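Local atomic coordinates of tRNA (adenine(22)-N(1))-methyltransferase (Bacillus subtilis, PDB entry 6Q56), a protein that catalyses the S-adenosyl-L-methionine-dependent methylation of adenosine 22 of tRNA at N1, giving N(1)-methyladenosine. Residues H30-L39 / Q62-I72; A126-Y134 / L172-L182. The protein carries 2 engineered substitutions. All coordinates share one frame; numbering follows the deposited sequence.

Contact 1. Residues H30-L39 / Q62-I72; sequences HAYLPSYAVL and QVEKSGLNSHI. Engineered in segment 30-39: Ser-35 (natural residue Cys).
The phenol ring of Tyr-32 meets the amide of Gln-62 at its edge: NE2 lies near the ring plane, 3.8 Å from CE1, and the two planes stand almost perpendicular, 88° apart. One face of the ring is occupied by His-30, two residues earlier, whose CB lies over it toward the rim. Gln-62 reaches the ring because its chain bends at chi2 (61°) after leaving with CG anti to the backbone N, and its CB rests 3.8 Å from the carbonyl O of His-30. The second flat group, the His-71 imidazole, has Val-38 CG1 beside it at an oblique angle; the closer touch of that methyl is to His-71 CB, at 3.8 Å.

Between these two ends the contact is mostly aliphatic. Leu-68 CD1 comes within 3.5 Å of Ser-35 OG, while its other methyl, CD2, touches Leu-39 CD2 at 3.9 Å, the two leucines crossing at about a right angle. Ile-72 pushes CD1 against the helix backbone, 3.7 Å from Ser-35 CA, and its CG1 passes Val-38 CG2, the two side chains running in opposite directions. Ala-31 CB closes the row against Val-63 CG2.

Ser-35, an engineered residue, turns its hydroxyl back to Ala-31 O (OG to O 2.8 Å), which places this polar group among methyls with its proton donated. Ser-35 N binds the same oxygen from the opposite face of the carbonyl plane, so the N-cap residue's carbonyl is gripped twice.

Helix 32-39 thus packs on the end of helix 53-65, its Schellman motif at Gly-67 and the turn into strand 72-76. The two helices are successive right-handed crossovers linking strands 21-26, 43-50 and 72-76 in the parallel part of the mixed sheet, as in Rossmann-like methyltransferases.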
loop_
_atom_site.group_PDB
_atom_site.type_symbol
_atom_site.label_atom_id
_atom_site.label_comp_id
_atom_site.label_asym_id
_atom_site.label_seq_id
_atom_site.Cartn_x
_atom_site.Cartn_y
_atom_site.Cartn_z
ATOM N N HIS A 30 5.295 -16.187 1.652
ATOM C CA HIS A 30 5.322 -17.489 2.313
ATOM C C HIS A 30 4.044 -17.787 3.077
ATOM O O HIS A 30 3.968 -18.776 3.783
ATOM C CB HIS A 30 6.502 -17.587 3.266
ATOM C CG HIS A 30 7.809 -17.821 2.582
ATOM N ND1 HIS A 30 8.541 -16.805 2.011
ATOM C CD2 HIS A 30 8.519 -18.953 2.384
ATOM C CE1 HIS A 30 9.645 -17.302 1.488
ATOM N NE2 HIS A 30 9.654 -18.605 1.701
ATOM N N ALA A 31 3.052 -16.920 2.928
ATOM C CA ALA A 31 1.780 -17.079 3.605
ATOM C C ALA A 31 1.951 -16.884 5.099
ATOM O O ALA A 31 1.138 -17.345 5.881
ATOM C CB ALA A 31 1.197 -18.448 3.317
ATOM N N TYR A 32 3.016 -16.198 5.485
ATOM C CA TYR A 32 3.289 -15.948 6.889
ATOM C C TYR A 32 2.235 -15.039 7.498
ATOM O O TYR A 32 1.659 -15.354 8.522
ATOM C CB TYR A 32 4.671 -15.326 7.073
ATOM C CG TYR A 32 5.819 -16.271 6.817
ATOM C CD1 TYR A 32 5.743 -17.596 7.186
ATOM C CD2 TYR A 32 6.988 -15.827 6.228
ATOM C CE1 TYR A 32 6.790 -18.461 6.956
ATOM C CE2 TYR A 32 8.039 -16.682 5.999
ATOM C CZ TYR A 32 7.935 -17.998 6.367
ATOM O OH TYR A 32 8.974 -18.855 6.145
ATOM N N LEU A 33 1.991 -13.911 6.853
ATOM C CA LEU A 33 1.019 -12.950 7.335
ATOM C C LEU A 33 -0.326 -13.619 7.575
ATOM O O LEU A 33 -0.870 -13.540 8.666
ATOM C CB LEU A 33 0.870 -11.797 6.349
ATOM C CG LEU A 33 -0.314 -10.862 6.557
ATOM C CD1 LEU A 33 -0.223 -10.156 7.890
ATOM C CD2 LEU A 33 -0.389 -9.854 5.435
ATOM N N PRO A 34 -0.861 -14.301 6.570
ATOM C CA PRO A 34 -2.154 -14.966 6.741
ATOM C C PRO A 34 -2.108 -16.071 7.790
ATOM O O PRO A 34 -3.068 -16.249 8.520
ATOM C CB PRO A 34 -2.468 -15.530 5.348
ATOM C CG PRO A 34 -1.269 -15.282 4.508
ATOM C CD PRO A 34 -0.479 -14.201 5.158
ATOM N N SER A 35 -1.006 -16.800 7.869
ATOM C CA SER A 35 -0.886 -17.859 8.854
ATOM C C SER A 35 -0.911 -17.222 10.228
ATOM O O SER A 35 -1.568 -17.692 11.143
ATOM C CB SER A 35 0.416 -18.630 8.661
ATOM O OG SER A 35 0.366 -19.478 7.534
ATOM N N TYR A 36 -0.177 -16.130 10.340
ATOM C CA TYR A 36 -0.077 -15.376 11.578
ATOM C C TYR A 36 -1.428 -14.819 11.994
ATOM O O TYR A 36 -1.764 -14.826 13.168
ATOM C CB TYR A 36 0.927 -14.235 11.413
ATOM C CG TYR A 36 0.985 -13.266 12.564
ATOM C CD1 TYR A 36 0.048 -12.262 12.694
ATOM C CD2 TYR A 36 1.986 -13.346 13.509
ATOM C CE1 TYR A 36 0.102 -11.368 13.735
ATOM C CE2 TYR A 36 2.048 -12.456 14.554
ATOM C CZ TYR A 36 1.105 -11.470 14.661
ATOM O OH TYR A 36 1.161 -10.590 15.703
ATOM N N ALA A 37 -2.192 -14.328 11.028
ATOM C CA ALA A 37 -3.493 -13.736 11.307
ATOM C C ALA A 37 -4.518 -14.751 11.782
ATOM O O ALA A 37 -5.263 -14.495 12.716
ATOM C CB ALA A 37 -4.011 -13.000 10.086
ATOM N N VAL A 38 -4.541 -15.900 11.130
ATOM C CA VAL A 38 -5.464 -16.964 11.473
ATOM C C VAL A 38 -5.090 -17.601 12.806
ATOM O O VAL A 38 -5.947 -17.859 13.634
ATOM C CB VAL A 38 -5.502 -18.019 10.362
ATOM C CG1 VAL A 38 -6.298 -19.232 10.791
ATOM C CG2 VAL A 38 -6.088 -17.412 9.109
ATOM N N LEU A 39 -3.804 -17.837 13.008
ATOM C CA LEU A 39 -3.325 -18.426 14.248
ATOM C C LEU A 39 -3.624 -17.538 15.445
ATOM O O LEU A 39 -3.967 -18.022 16.512
ATOM C CB LEU A 39 -1.824 -18.652 14.187
ATOM C CG LEU A 39 -1.310 -19.822 13.365
ATOM C CD1 LEU A 39 0.187 -19.709 13.194
ATOM C CD2 LEU A 39 -1.667 -21.128 14.037
ATOM N N GLN A 62 3.881 -24.513 3.402
ATOM C CA GLN A 62 3.991 -23.931 4.721
ATOM C C GLN A 62 2.653 -24.082 5.414
ATOM O O GLN A 62 2.584 -24.512 6.559
ATOM C CB GLN A 62 4.372 -22.464 4.633
ATOM C CG GLN A 62 4.784 -21.862 5.959
ATOM C CD GLN A 62 5.991 -22.553 6.555
ATOM O OE1 GLN A 62 6.606 -23.409 5.925
ATOM N NE2 GLN A 62 6.334 -22.188 7.783
ATOM N N VAL A 63 1.591 -23.724 4.707
ATOM C CA VAL A 63 0.247 -23.818 5.246
ATOM C C VAL A 63 -0.091 -25.265 5.587
ATOM O O VAL A 63 -0.772 -25.538 6.562
ATOM C CB VAL A 63 -0.777 -23.233 4.265
ATOM C CG1 VAL A 63 -2.195 -23.550 4.699
ATOM C CG2 VAL A 63 -0.571 -21.739 4.158
ATOM N N GLU A 64 0.392 -26.191 4.781
ATOM C CA GLU A 64 0.142 -27.595 5.027
ATOM C C GLU A 64 0.993 -28.010 6.217
ATOM O O GLU A 64 0.525 -28.678 7.123
ATOM C CB GLU A 64 0.501 -28.419 3.797
ATOM C CG GLU A 64 -0.409 -29.608 3.556
ATOM C CD GLU A 64 -0.185 -30.248 2.196
ATOM O OE1 GLU A 64 0.664 -29.747 1.427
ATOM O OE2 GLU A 64 -0.863 -31.251 1.898
ATOM N N LYS A 65 2.247 -27.582 6.198
ATOM C CA LYS A 65 3.197 -27.881 7.258
ATOM C C LYS A 65 2.685 -27.331 8.577
ATOM O O LYS A 65 2.876 -27.934 9.622
ATOM C CB LYS A 65 4.566 -27.266 6.935
ATOM C CG LYS A 65 5.697 -27.633 7.884
ATOM C CD LYS A 65 6.348 -28.952 7.506
ATOM C CE LYS A 65 7.779 -29.051 8.020
ATOM N NZ LYS A 65 7.899 -29.030 9.498
ATOM N N SER A 66 2.029 -26.179 8.516
ATOM C CA SER A 66 1.489 -25.535 9.703
ATOM C C SER A 66 0.127 -26.097 10.073
ATOM O O SER A 66 -0.456 -25.706 11.071
ATOM C CB SER A 66 1.360 -24.032 9.475
ATOM O OG SER A 66 2.618 -23.395 9.498
ATOM N N GLY A 67 -0.373 -27.021 9.272
ATOM C CA GLY A 67 -1.669 -27.612 9.526
ATOM C C GLY A 67 -2.765 -26.568 9.518
ATOM O O GLY A 67 -3.704 -26.633 10.299
ATOM N N LEU A 68 -2.643 -25.596 8.626
ATOM C CA LEU A 68 -3.624 -24.531 8.505
ATOM C C LEU A 68 -4.436 -24.664 7.225
ATOM O O LEU A 68 -5.152 -23.757 6.828
ATOM C CB LEU A 68 -2.926 -23.177 8.535
ATOM C CG LEU A 68 -2.344 -22.776 9.881
ATOM C CD1 LEU A 68 -1.533 -21.506 9.742
ATOM C CD2 LEU A 68 -3.456 -22.600 10.891
ATOM N N ASN A 69 -4.308 -25.814 6.591
ATOM C CA ASN A 69 -5.024 -26.085 5.359
ATOM C C ASN A 69 -6.527 -25.876 5.526
ATOM O O ASN A 69 -7.202 -25.455 4.609
ATOM C CB ASN A 69 -4.732 -27.513 4.896
ATOM C CG ASN A 69 -5.323 -27.822 3.548
ATOM O OD1 ASN A 69 -6.020 -26.998 2.956
ATOM N ND2 ASN A 69 -5.051 -29.015 3.050
ATOM N N SER A 70 -7.033 -26.174 6.714
ATOM C CA SER A 70 -8.462 -26.062 7.018
ATOM C C SER A 70 -9.024 -24.643 7.021
ATOM O O SER A 70 -10.211 -24.448 6.807
ATOM C CB SER A 70 -8.751 -26.688 8.377
ATOM O OG SER A 70 -8.350 -25.813 9.405
ATOM N N HIS A 71 -8.175 -23.660 7.274
ATOM C CA HIS A 71 -8.616 -22.276 7.322
ATOM C C HIS A 71 -7.927 -21.399 6.293
ATOM O O HIS A 71 -8.309 -20.261 6.110
ATOM C CB HIS A 71 -8.346 -21.684 8.703
ATOM C CG HIS A 71 -9.140 -22.309 9.804
ATOM N ND1 HIS A 71 -8.720 -23.433 10.476
ATOM C CD2 HIS A 71 -10.322 -21.959 10.358
ATOM C CE1 HIS A 71 -9.610 -23.753 11.393
ATOM N NE2 HIS A 71 -10.592 -22.875 11.343
ATOM N N ILE A 72 -6.906 -21.923 5.631
ATOM C CA ILE A 72 -6.173 -21.146 4.645
ATOM C C ILE A 72 -6.123 -21.814 3.287
ATOM O O ILE A 72 -5.766 -22.969 3.161
ATOM C CB ILE A 72 -4.739 -20.872 5.109
ATOM C CG1 ILE A 72 -4.760 -20.105 6.426
ATOM C CG2 ILE A 72 -3.984 -20.088 4.054
ATOM C CD1 ILE A 72 -3.416 -19.599 6.869
#

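Contact 2. Residues A126-Y134 / L172-L182. With NI (nickel (II) ion), chain E.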
loop_
_atom_site.group_PDB
_atom_site.type_symbol
_atom_site.label_atom_id
_atom_site.label_comp_id
_atom_site.label_asym_id
_atom_site.label_seq_id
_atom_site.Cartn_x
_atom_site.Cartn_y
_atom_site.Cartn_z
ATOM N N ALA A 126 3.177 5.432 -3.031
ATOM C CA ALA A 126 1.949 5.147 -2.481
ATOM C C ALA A 126 0.871 6.036 -3.205
ATOM O O ALA A 126 -0.321 5.713 -3.176
ATOM C CB ALA A 126 1.900 5.491 -0.992
ATOM N N VAL A 127 1.294 7.146 -3.827
ATOM C CA VAL A 127 0.399 8.047 -4.526
ATOM C C VAL A 127 -0.495 7.329 -5.542
ATOM O O VAL A 127 -1.660 7.651 -5.663
ATOM C CB VAL A 127 1.172 9.182 -5.220
ATOM C CG1 VAL A 127 2.198 8.632 -6.182
ATOM C CG2 VAL A 127 0.216 10.124 -5.921
ATOM N N HIS A 128 0.056 6.365 -6.267
ATOM C CA HIS A 128 -0.720 5.632 -7.257
ATOM C C HIS A 128 -1.917 4.950 -6.606
ATOM O O HIS A 128 -2.965 4.803 -7.213
ATOM C CB HIS A 128 0.138 4.583 -7.961
ATOM C CG HIS A 128 1.337 5.139 -8.658
ATOM N ND1 HIS A 128 1.248 6.048 -9.686
ATOM C CD2 HIS A 128 2.655 4.888 -8.493
ATOM C CE1 HIS A 128 2.460 6.346 -10.114
ATOM N NE2 HIS A 128 3.334 5.656 -9.406
ATOM N N ILE A 129 -1.742 4.527 -5.363
ATOM C CA ILE A 129 -2.796 3.861 -4.630
ATOM C C ILE A 129 -3.855 4.860 -4.205
ATOM O O ILE A 129 -5.040 4.588 -4.309
ATOM C CB ILE A 129 -2.250 3.134 -3.393
ATOM C CG1 ILE A 129 -1.286 2.034 -3.815
ATOM C CG2 ILE A 129 -3.375 2.536 -2.583
ATOM C CD1 ILE A 129 -0.698 1.276 -2.656
ATOM N N ARG A 130 -3.423 6.019 -3.728
ATOM C CA ARG A 130 -4.356 7.043 -3.292
ATOM C C ARG A 130 -5.193 7.544 -4.463
ATOM O O ARG A 130 -6.384 7.774 -4.326
ATOM C CB ARG A 130 -3.631 8.192 -2.600
ATOM C CG ARG A 130 -3.029 7.802 -1.266
ATOM C CD ARG A 130 -2.479 8.994 -0.509
ATOM N NE ARG A 130 -1.646 8.588 0.610
ATOM C CZ ARG A 130 -0.344 8.360 0.526
ATOM N NH1 ARG A 130 0.283 8.498 -0.625
ATOM N NH2 ARG A 130 0.328 7.991 1.593
ATOM N N GLU A 131 -4.568 7.700 -5.618
ATOM C CA GLU A 131 -5.282 8.159 -6.793
ATOM C C GLU A 131 -6.338 7.136 -7.180
ATOM O O GLU A 131 -7.455 7.490 -7.508
ATOM C CB GLU A 131 -4.321 8.423 -7.947
ATOM C CG GLU A 131 -3.473 9.666 -7.752
ATOM C CD GLU A 131 -2.537 9.933 -8.909
ATOM O OE1 GLU A 131 -2.392 9.055 -9.761
ATOM O OE2 GLU A 131 -1.944 11.021 -8.960
ATOM N N TRP A 132 -5.976 5.863 -7.132
ATOM C CA TRP A 132 -6.911 4.805 -7.468
ATOM C C TRP A 132 -8.044 4.745 -6.451
ATOM O O TRP A 132 -9.197 4.633 -6.815
ATOM C CB TRP A 132 -6.210 3.456 -7.541
ATOM C CG TRP A 132 -7.115 2.386 -7.983
ATOM C CD1 TRP A 132 -7.378 2.021 -9.257
ATOM C CD2 TRP A 132 -7.913 1.553 -7.152
ATOM N NE1 TRP A 132 -8.283 1.000 -9.278
ATOM C CE2 TRP A 132 -8.630 0.694 -7.993
ATOM C CE3 TRP A 132 -8.089 1.445 -5.776
ATOM C CZ2 TRP A 132 -9.505 -0.258 -7.505
ATOM C CZ3 TRP A 132 -8.955 0.501 -5.297
ATOM C CH2 TRP A 132 -9.652 -0.338 -6.156
ATOM N N LEU A 133 -7.698 4.821 -5.175
ATOM C CA LEU A 133 -8.684 4.776 -4.109
ATOM C C LEU A 133 -9.709 5.892 -4.245
ATOM O O LEU A 133 -10.905 5.669 -4.126
ATOM C CB LEU A 133 -8.010 4.899 -2.746
ATOM C CG LEU A 133 -7.244 3.691 -2.241
ATOM C CD1 LEU A 133 -6.620 4.021 -0.905
ATOM C CD2 LEU A 133 -8.144 2.479 -2.131
ATOM N N TYR A 134 -9.228 7.094 -4.496
ATOM C CA TYR A 134 -10.101 8.247 -4.632
ATOM C C TYR A 134 -11.074 8.088 -5.796
ATOM O O TYR A 134 -12.111 8.720 -5.836
ATOM C CB TYR A 134 -9.273 9.517 -4.806
ATOM C CG TYR A 134 -10.082 10.772 -4.745
ATOM C CD1 TYR A 134 -10.310 11.412 -3.546
ATOM C CD2 TYR A 134 -10.630 11.313 -5.887
ATOM C CE1 TYR A 134 -11.060 12.563 -3.487
ATOM C CE2 TYR A 134 -11.384 12.461 -5.839
ATOM C CZ TYR A 134 -11.592 13.084 -4.637
ATOM O OH TYR A 134 -12.334 14.228 -4.588
ATOM N N LEU A 172 -5.767 17.801 -2.511
ATOM C CA LEU A 172 -5.774 16.450 -3.026
ATOM C C LEU A 172 -4.398 16.153 -3.569
ATOM O O LEU A 172 -3.849 15.085 -3.371
ATOM C CB LEU A 172 -6.796 16.297 -4.140
ATOM C CG LEU A 172 -8.242 16.174 -3.697
ATOM C CD1 LEU A 172 -9.114 15.768 -4.864
ATOM C CD2 LEU A 172 -8.345 15.169 -2.572
ATOM N N SER A 173 -3.858 17.137 -4.264
ATOM C CA SER A 173 -2.552 17.024 -4.874
ATOM C C SER A 173 -1.504 16.548 -3.882
ATOM O O SER A 173 -0.844 15.548 -4.108
ATOM C CB SER A 173 -2.136 18.359 -5.478
ATOM O OG SER A 173 -0.857 18.264 -6.039
ATOM N N ALA A 174 -1.352 17.271 -2.786
ATOM C CA ALA A 174 -0.371 16.910 -1.775
ATOM C C ALA A 174 -0.797 15.680 -0.989
ATOM O O ALA A 174 -0.032 14.746 -0.824
ATOM C CB ALA A 174 -0.134 18.074 -0.838
ATOM N N GLY A 175 -2.022 15.695 -0.497
ATOM C CA GLY A 175 -2.536 14.588 0.275
ATOM C C GLY A 175 -2.288 13.257 -0.392
ATOM O O GLY A 175 -1.826 12.317 0.230
ATOM N N MET A 176 -2.588 13.190 -1.678
ATOM C CA MET A 176 -2.422 11.963 -2.432
ATOM C C MET A 176 -0.975 11.529 -2.568
ATOM O O MET A 176 -0.688 10.346 -2.659
ATOM C CB MET A 176 -3.034 12.113 -3.817
ATOM C CG MET A 176 -4.536 12.254 -3.795
ATOM S SD MET A 176 -5.232 11.940 -5.409
ATOM C CE MET A 176 -6.969 12.099 -5.040
ATOM N N LEU A 177 -0.068 12.490 -2.576
ATOM C CA LEU A 177 1.340 12.183 -2.720
ATOM C C LEU A 177 2.005 11.759 -1.425
ATOM O O LEU A 177 2.689 10.757 -1.384
ATOM C CB LEU A 177 2.090 13.383 -3.285
ATOM C CG LEU A 177 3.589 13.152 -3.411
ATOM C CD1 LEU A 177 3.882 12.102 -4.461
ATOM C CD2 LEU A 177 4.306 14.444 -3.725
ATOM N N VAL A 178 1.818 12.529 -0.371
ATOM C CA VAL A 178 2.469 12.213 0.883
ATOM C C VAL A 178 1.592 11.512 1.902
ATOM O O VAL A 178 2.096 10.939 2.851
ATOM C CB VAL A 178 3.065 13.482 1.511
ATOM C CG1 VAL A 178 4.003 14.151 0.527
ATOM C CG2 VAL A 178 1.976 14.445 1.927
ATOM N N GLY A 179 0.286 11.550 1.708
ATOM C CA GLY A 179 -0.616 10.916 2.641
ATOM C C GLY A 179 -1.299 11.944 3.511
ATOM O O GLY A 179 -0.656 12.674 4.254
ATOM N N PRO A 180 -2.619 12.014 3.426
ATOM C CA PRO A 180 -3.368 12.982 4.227
ATOM C C PRO A 180 -3.174 12.788 5.724
ATOM O O PRO A 180 -2.953 13.753 6.431
ATOM C CB PRO A 180 -4.820 12.730 3.830
ATOM C CG PRO A 180 -4.842 11.385 3.211
ATOM C CD PRO A 180 -3.500 11.156 2.619
ATOM N N PHE A 181 -3.263 11.554 6.195
ATOM C CA PHE A 181 -3.085 11.270 7.606
ATOM C C PHE A 181 -1.632 11.493 7.962
ATOM O O PHE A 181 -1.318 12.116 8.962
ATOM C CB PHE A 181 -3.467 9.830 7.927
ATOM C CG PHE A 181 -4.943 9.579 7.923
ATOM C CD1 PHE A 181 -5.696 9.821 9.046
ATOM C CD2 PHE A 181 -5.571 9.095 6.798
ATOM C CE1 PHE A 181 -7.054 9.591 9.049
ATOM C CE2 PHE A 181 -6.926 8.864 6.793
ATOM C CZ PHE A 181 -7.671 9.114 7.917
ATOM N N LEU A 182 -0.749 10.971 7.126
ATOM C CA LEU A 182 0.677 11.101 7.356
ATOM C C LEU A 182 1.065 12.562 7.468
ATOM O O LEU A 182 1.857 12.936 8.316
ATOM C CB LEU A 182 1.457 10.411 6.245
ATOM C CG LEU A 182 1.140 8.924 6.152
ATOM C CD1 LEU A 182 1.932 8.250 5.053
ATOM C CD2 LEU A 182 1.364 8.242 7.489
HETATM NI NI NI E . 5.200 5.112 -9.411
HETATM O O HOH W 1 3.810 8.576 -2.816
HETATM O O HOH W 2 3.057 8.677 0.400
HETATM O O HOH W 3 5.448 6.359 -10.808
#
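This is helix-to-helix packing reinforced by a buried arginine, where helix 127-135, lying against strand 151-159, meets helices 172-178 and 180-185. The axes of 127-134 and 172-178 approach to 7.9 Å, with 124° between their N-to-C directions. Knobs interlock both ways. Arg-130 enters a hole made by Gly-175, Met-176, Pro-180 and Leu-182, and Met-176 sits among Val-127, Arg-130, Glu-131 and Tyr-134.

Extended from CG to NE, Arg-130 carries its guanidinium over to the break between the two helices. NH1 donates to Met-176 O (2.9 Å, 145° at the hydrogen), approaching from above the carbonyl plane, and Gly-179 N lies over the centre of one guanidinium face. NE forms a salt bridge with Glu-143, which also accepts from Leu-182 N. A water bridges NH1 to Leu-177 O; a second links that oxygen to Val-127 N.

Val-127 packs close to the opposing backbone, its CA 3.2 Å from Met-176 O in a CA-H...O contact. Met-176, extended beyond CG, lays CE 3.4 Å from Tyr-134 CG, and Leu-172 CD1 touches the phenol end, whose OH bonds Asp-164.

His-128 CB is directed away from 172-182, and NE2 binds nickel (1.9 Å) with His-125 and a water. A helix flanking a Rossmann-like methyltransferase sheet, after strand 117-122, here meets those leading into the long C-terminal helices.

The two contacts lie on opposite sides of the chain's centre, their own centres about 32 Å apart and their nearest atoms about 14 Å apart. Contact 1 is peripheral: it sets a helix against a helix end, a turn and the start of strand 72-76, an outermost strand of the sheet within the chain, mainly through aliphatic side chains, with a glutamine amide at a tyrosine edge. Contact 2 sits nearer the middle of the chain and packs helix on helix, a sheet-flanking one against those leading to the C-terminal pair. Its chemistry is more polar, with a buried charge and bridging waters. Each buries about 455 Å² and is partly buried; they share no helix or strand.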